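Alr2269 protein (Nostoc sp., PDB 3MC9) probably helps recognise and assemble outer-membrane beta-barrel proteins, as an Omp85-family member whose periplasmic POTRA domains precede the membrane-embedded barrel. Local coordinates at residues A[62-67]-A[94-99]; A[198-203]-A[214-219]. One frame throughout, in Å; residues are numbered along the deposited sequence.

In the fold
Contact 1 (62-67 with 94-99) comes first along the chain and is complete before contact 2 (198-203 with 214-219) begins. Their centres lie 40 Å apart on opposite sides of the centre of the chain, and their nearest atoms are about 21 Å apart. They share no sheet: contact 1 joins strands 62-71 and 95-96 of a four-stranded mixed sheet, whereas contact 2 belongs to the hairpin 199-206/211-217 of a three-stranded one. Each therefore marks the sheet of a different POTRA domain in this two-domain fragment, and each pairs an outermost strand of its sheet, within this chain, with the strand next to it.

Contact 1 (A[62-67]-A[94-99]); sequences VLVSEV and RTTTRS
The flat groups that meet here are peptide groups, chiefly those bearing the carbonyls of Val62, Arg94 and Thr96. Val62 O accepts the N-H of Thr96 at 3.0 Å. Thr95 crowds the same oxygen, its CA lying 3.1 Å from Val62 O in a CA-H...O contact; CB and CG2 of Thr95 also border Val62 O. The return bond, Val62 N to Thr96 O at 3.2 Å, completes an antiparallel hydrogen-bonded pair. Farther along, Val64 N reaches Arg94 O at 2.9 Å from well off the carbonyl plane, a tilt of 29°. Two side chains also border Arg94 O: CB of Val64 at 3.4 Å and, more loosely, CD1 of Leu63 at 3.9 Å.

The one close meeting of side chains is methyl against methyl. Val64 CG2 presses on Thr96 CG2 at 3.4 Å, tighter than an ordinary van der Waals contact, and the two side chains cross obliquely. Placing OG1 of Thr96 opposite the backbone N (chi1 -162°) leaves CG2 to meet the valine while the hydroxyl hydrogen-bonds to Thr90 OG1. Threonine thus serves this buried place with both branches, and valine supplies a compact apolar partner suited to a strand. The side chains of Leu63 and Thr95, a non-hydrogen-bonded pair, diverge at the surface.

Strand 62-71 lies between the short strand 95-96 and strand 127-136; Leu63 and Ser65 make backbone bonds to Val128, while Val64 packs on Val130. Just past the short strand, Thr97 N-caps helix 98-110 through OG1 to Gln100 N, so this edge of the POTRA sheet leads directly into a helix.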
loop_
_atom_site.group_PDB
_atom_site.type_symbol
_atom_site.label_atom_id
_atom_site.label_comp_id
_atom_site.label_asym_id
_atom_site.label_seq_id
_atom_site.Cartn_x
_atom_site.Cartn_y
_atom_site.Cartn_z
ATOM N N VAL A 62 11.064 23.665 10.605
ATOM C CA VAL A 62 12.497 23.522 10.627
ATOM C C VAL A 62 12.941 23.445 9.196
ATOM O O VAL A 62 12.263 22.852 8.355
ATOM C CB VAL A 62 12.968 22.185 11.253
ATOM C CG1 VAL A 62 14.120 22.433 12.213
ATOM C CG2 VAL A 62 11.843 21.449 11.910
ATOM N N LEU A 63 14.101 24.016 8.922
ATOM C CA LEU A 63 14.656 23.949 7.587
ATOM C C LEU A 63 15.121 22.535 7.371
ATOM O O LEU A 63 15.583 21.883 8.308
ATOM C CB LEU A 63 15.826 24.922 7.439
ATOM C CG LEU A 63 16.471 24.926 6.053
ATOM C CD1 LEU A 63 15.587 25.700 5.079
ATOM C CD2 LEU A 63 17.845 25.529 6.147
ATOM N N VAL A 64 14.963 22.037 6.154
ATOM C CA VAL A 64 15.378 20.682 5.850
ATOM C C VAL A 64 16.657 20.806 5.048
ATOM O O VAL A 64 16.675 21.510 4.041
ATOM C CB VAL A 64 14.300 19.896 5.070
ATOM C CG1 VAL A 64 14.893 18.604 4.454
ATOM C CG2 VAL A 64 13.128 19.546 5.986
ATOM N N SER A 65 17.728 20.147 5.506
ATOM C CA SER A 65 19.014 20.176 4.778
ATOM C C SER A 65 19.153 19.085 3.723
ATOM O O SER A 65 19.894 19.258 2.742
ATOM C CB SER A 65 20.206 20.066 5.734
ATOM O OG SER A 65 20.162 18.857 6.481
ATOM N N GLU A 66 18.478 17.960 3.946
ATOM C CA GLU A 66 18.682 16.753 3.135
ATOM C C GLU A 66 17.502 15.793 3.251
ATOM O O GLU A 66 16.946 15.613 4.326
ATOM C CB GLU A 66 19.958 16.040 3.581
ATOM C CG GLU A 66 20.776 15.493 2.421
ATOM C CD GLU A 66 22.044 14.753 2.854
ATOM O OE1 GLU A 66 22.598 15.051 3.940
ATOM O OE2 GLU A 66 22.499 13.874 2.087
ATOM N N VAL A 67 17.104 15.217 2.120
ATOM C CA VAL A 67 16.091 14.166 2.105
ATOM C C VAL A 67 16.726 12.917 1.560
ATOM O O VAL A 67 17.309 12.935 0.478
ATOM C CB VAL A 67 14.850 14.532 1.252
ATOM C CG1 VAL A 67 13.871 13.331 1.188
ATOM C CG2 VAL A 67 14.156 15.746 1.843
ATOM N N ARG A 94 13.971 23.738 1.926
ATOM C CA ARG A 94 12.673 24.288 2.295
ATOM C C ARG A 94 12.390 23.822 3.714
ATOM O O ARG A 94 13.049 22.903 4.209
ATOM C CB ARG A 94 11.577 23.760 1.365
ATOM C CG ARG A 94 11.803 24.045 -0.110
ATOM C CD ARG A 94 11.736 25.539 -0.430
ATOM N NE ARG A 94 11.948 25.801 -1.856
ATOM C CZ ARG A 94 13.103 26.158 -2.415
ATOM N NH1 ARG A 94 14.215 26.300 -1.691
ATOM N NH2 ARG A 94 13.153 26.362 -3.719
ATOM N N THR A 95 11.420 24.436 4.378
ATOM C CA THR A 95 11.033 23.974 5.696
ATOM C C THR A 95 10.105 22.766 5.592
ATOM O O THR A 95 9.635 22.388 4.508
ATOM C CB THR A 95 10.321 25.044 6.532
ATOM O OG1 THR A 95 9.277 25.631 5.763
ATOM C CG2 THR A 95 11.291 26.109 7.010
ATOM N N THR A 96 9.877 22.139 6.737
ATOM C CA THR A 96 8.856 21.122 6.835
ATOM C C THR A 96 8.318 21.190 8.232
ATOM O O THR A 96 8.850 21.903 9.083
ATOM C CB THR A 96 9.372 19.687 6.486
ATOM O OG1 THR A 96 8.256 18.834 6.206
ATOM C CG2 THR A 96 10.201 19.074 7.610
ATOM N N THR A 97 7.243 20.447 8.440
ATOM C CA THR A 97 6.526 20.429 9.696
ATOM C C THR A 97 6.168 18.980 9.946
ATOM O O THR A 97 6.304 18.118 9.066
ATOM C CB THR A 97 5.203 21.225 9.643
ATOM O OG1 THR A 97 4.287 20.568 8.758
ATOM C CG2 THR A 97 5.414 22.681 9.171
ATOM N N ARG A 98 5.689 18.747 11.152
ATOM C CA ARG A 98 5.264 17.450 11.615
ATOM C C ARG A 98 4.182 16.889 10.692
ATOM O O ARG A 98 4.299 15.772 10.175
ATOM C CB ARG A 98 4.730 17.605 13.050
ATOM C CG ARG A 98 4.480 16.306 13.771
ATOM C CD ARG A 98 3.403 16.467 14.845
ATOM N NE ARG A 98 2.091 16.734 14.257
ATOM C CZ ARG A 98 1.326 15.838 13.624
ATOM N NH1 ARG A 98 1.718 14.571 13.465
ATOM N NH2 ARG A 98 0.155 16.216 13.124
ATOM N N SER A 99 3.156 17.697 10.465
ATOM C CA SER A 99 2.034 17.312 9.635
ATOM C C SER A 99 2.439 17.085 8.199
ATOM O O SER A 99 1.930 16.173 7.545
ATOM C CB SER A 99 0.961 18.391 9.662
ATOM O OG SER A 99 0.515 18.583 10.987
#

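Contact 2 (A[198-203]-A[214-219]); sequences ANVVGA and LQVAEG
Residues 198-201 and 215-218 run antiparallel, their end-to-end directions 156° apart. Asn199 and Ala217 form a hydrogen-bonded pair: Asn199 N donates to Ala217 O at 3.1 Å, and Ala217 N returns to Asn199 O at 2.8 Å. Val201 N adds a bond to Gln215 O at 2.7 Å, but in place of its regular return bond a water accepts from Gln215 N and lies within donating reach of Val201 O and Ala203 O. The strand departs from regular pairing here, where Gly202 adopts a positive phi of 65°, a conformation glycine accommodates easily.

Val200 and Val216 share one face, with their CG2 methyls a loose 4.4 Å apart. On the other face, with Ala217, Val201 CG2 rests 3.9 Å from Ala217 CB, the small alanine leaving room for the branched valine. Gln215, extended beyond CG, sets OE1 3.8 Å from Val201 CG1.

The Val200-Val216 face lies against helix 176-192, Val200 on Ile183 and Val216 on Tyr190. Glu218, buried just past strand 211-217, hydrogen-bonds through its carboxylate to Tyr190 OH, Ser155 OG and Val156 N, while strand 142-146 pairs with the far edge of 211-217.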
loop_
_atom_site.group_PDB
_atom_site.type_symbol
_atom_site.label_atom_id
_atom_site.label_comp_id
_atom_site.label_asym_id
_atom_site.label_seq_id
_atom_site.Cartn_x
_atom_site.Cartn_y
_atom_site.Cartn_z
ATOM N N ALA A 198 -22.092 -7.683 -0.151
ATOM C CA ALA A 198 -20.783 -8.262 0.134
ATOM C C ALA A 198 -19.736 -7.164 0.372
ATOM O O ALA A 198 -19.676 -6.212 -0.378
ATOM C CB ALA A 198 -20.361 -9.152 -1.039
ATOM N N ASN A 199 -18.942 -7.299 1.432
ATOM C CA ASN A 199 -17.915 -6.325 1.782
ATOM C C ASN A 199 -16.630 -7.028 2.208
ATOM O O ASN A 199 -16.666 -7.989 2.955
ATOM C CB ASN A 199 -18.364 -5.425 2.948
ATOM C CG ASN A 199 -19.195 -4.239 2.498
ATOM O OD1 ASN A 199 -18.786 -3.494 1.608
ATOM N ND2 ASN A 199 -20.373 -4.049 3.121
ATOM N N VAL A 200 -15.495 -6.506 1.769
ATOM C CA VAL A 200 -14.207 -6.878 2.347
ATOM C C VAL A 200 -14.152 -6.478 3.840
ATOM O O VAL A 200 -14.568 -5.375 4.211
ATOM C CB VAL A 200 -13.050 -6.255 1.544
ATOM C CG1 VAL A 200 -11.700 -6.565 2.208
ATOM C CG2 VAL A 200 -13.066 -6.821 0.084
ATOM N N VAL A 201 -13.703 -7.396 4.689
ATOM C CA VAL A 201 -13.568 -7.127 6.136
ATOM C C VAL A 201 -12.152 -6.667 6.452
ATOM O O VAL A 201 -11.191 -7.391 6.211
ATOM C CB VAL A 201 -13.882 -8.366 6.998
ATOM C CG1 VAL A 201 -13.662 -8.063 8.490
ATOM C CG2 VAL A 201 -15.300 -8.839 6.754
ATOM N N GLY A 202 -12.035 -5.455 6.990
ATOM C CA GLY A 202 -10.729 -4.855 7.293
ATOM C C GLY A 202 -9.912 -4.597 6.036
ATOM O O GLY A 202 -10.460 -4.316 4.984
ATOM N N ALA A 203 -8.597 -4.733 6.136
ATOM C CA ALA A 203 -7.694 -4.459 5.017
ATOM C C ALA A 203 -7.104 -5.772 4.465
ATOM O O ALA A 203 -7.083 -6.793 5.165
ATOM C CB ALA A 203 -6.589 -3.532 5.470
ATOM N N LEU A 214 -7.855 -11.873 1.267
ATOM C CA LEU A 214 -8.995 -10.956 1.390
ATOM C C LEU A 214 -10.119 -11.639 2.163
ATOM O O LEU A 214 -10.713 -12.617 1.705
ATOM C CB LEU A 214 -9.521 -10.550 0.019
ATOM C CG LEU A 214 -8.529 -9.923 -0.952
ATOM C CD1 LEU A 214 -9.216 -9.689 -2.316
ATOM C CD2 LEU A 214 -7.999 -8.625 -0.349
ATOM N N GLN A 215 -10.386 -11.123 3.347
ATOM C CA GLN A 215 -11.466 -11.591 4.184
ATOM C C GLN A 215 -12.708 -10.860 3.702
ATOM O O GLN A 215 -12.681 -9.636 3.632
ATOM C CB GLN A 215 -11.125 -11.190 5.612
ATOM C CG GLN A 215 -11.798 -11.974 6.691
ATOM C CD GLN A 215 -11.013 -11.876 8.005
ATOM O OE1 GLN A 215 -11.052 -10.857 8.697
ATOM N NE2 GLN A 215 -10.277 -12.936 8.336
ATOM N N VAL A 216 -13.771 -11.605 3.367
ATOM C CA VAL A 216 -15.010 -11.048 2.827
ATOM C C VAL A 216 -16.219 -11.512 3.641
ATOM O O VAL A 216 -16.358 -12.698 3.925
ATOM C CB VAL A 216 -15.237 -11.472 1.350
ATOM C CG1 VAL A 216 -16.488 -10.821 0.794
ATOM C CG2 VAL A 216 -14.056 -11.098 0.500
ATOM N N ALA A 217 -17.066 -10.564 4.035
ATOM C CA ALA A 217 -18.381 -10.863 4.597
ATOM C C ALA A 217 -19.292 -10.957 3.397
ATOM O O ALA A 217 -19.721 -9.963 2.866
ATOM C CB ALA A 217 -18.847 -9.749 5.541
ATOM N N GLU A 218 -19.532 -12.167 2.930
ATOM C CA GLU A 218 -20.235 -12.374 1.671
ATOM C C GLU A 218 -21.718 -12.156 1.793
ATOM O O GLU A 218 -22.360 -11.732 0.848
ATOM C CB GLU A 218 -19.982 -13.818 1.178
ATOM C CG GLU A 218 -18.508 -14.082 0.942
ATOM C CD GLU A 218 -18.235 -15.380 0.218
ATOM O OE1 GLU A 218 -18.938 -16.366 0.477
ATOM O OE2 GLU A 218 -17.277 -15.399 -0.582
ATOM N N GLY A 219 -22.277 -12.461 2.956
ATOM C CA GLY A 219 -23.709 -12.461 3.106
ATOM C C GLY A 219 -24.280 -13.809 2.730
ATOM O O GLY A 219 -23.583 -14.665 2.152
HETATM O O HOH W 1 -9.428 -8.632 4.429
#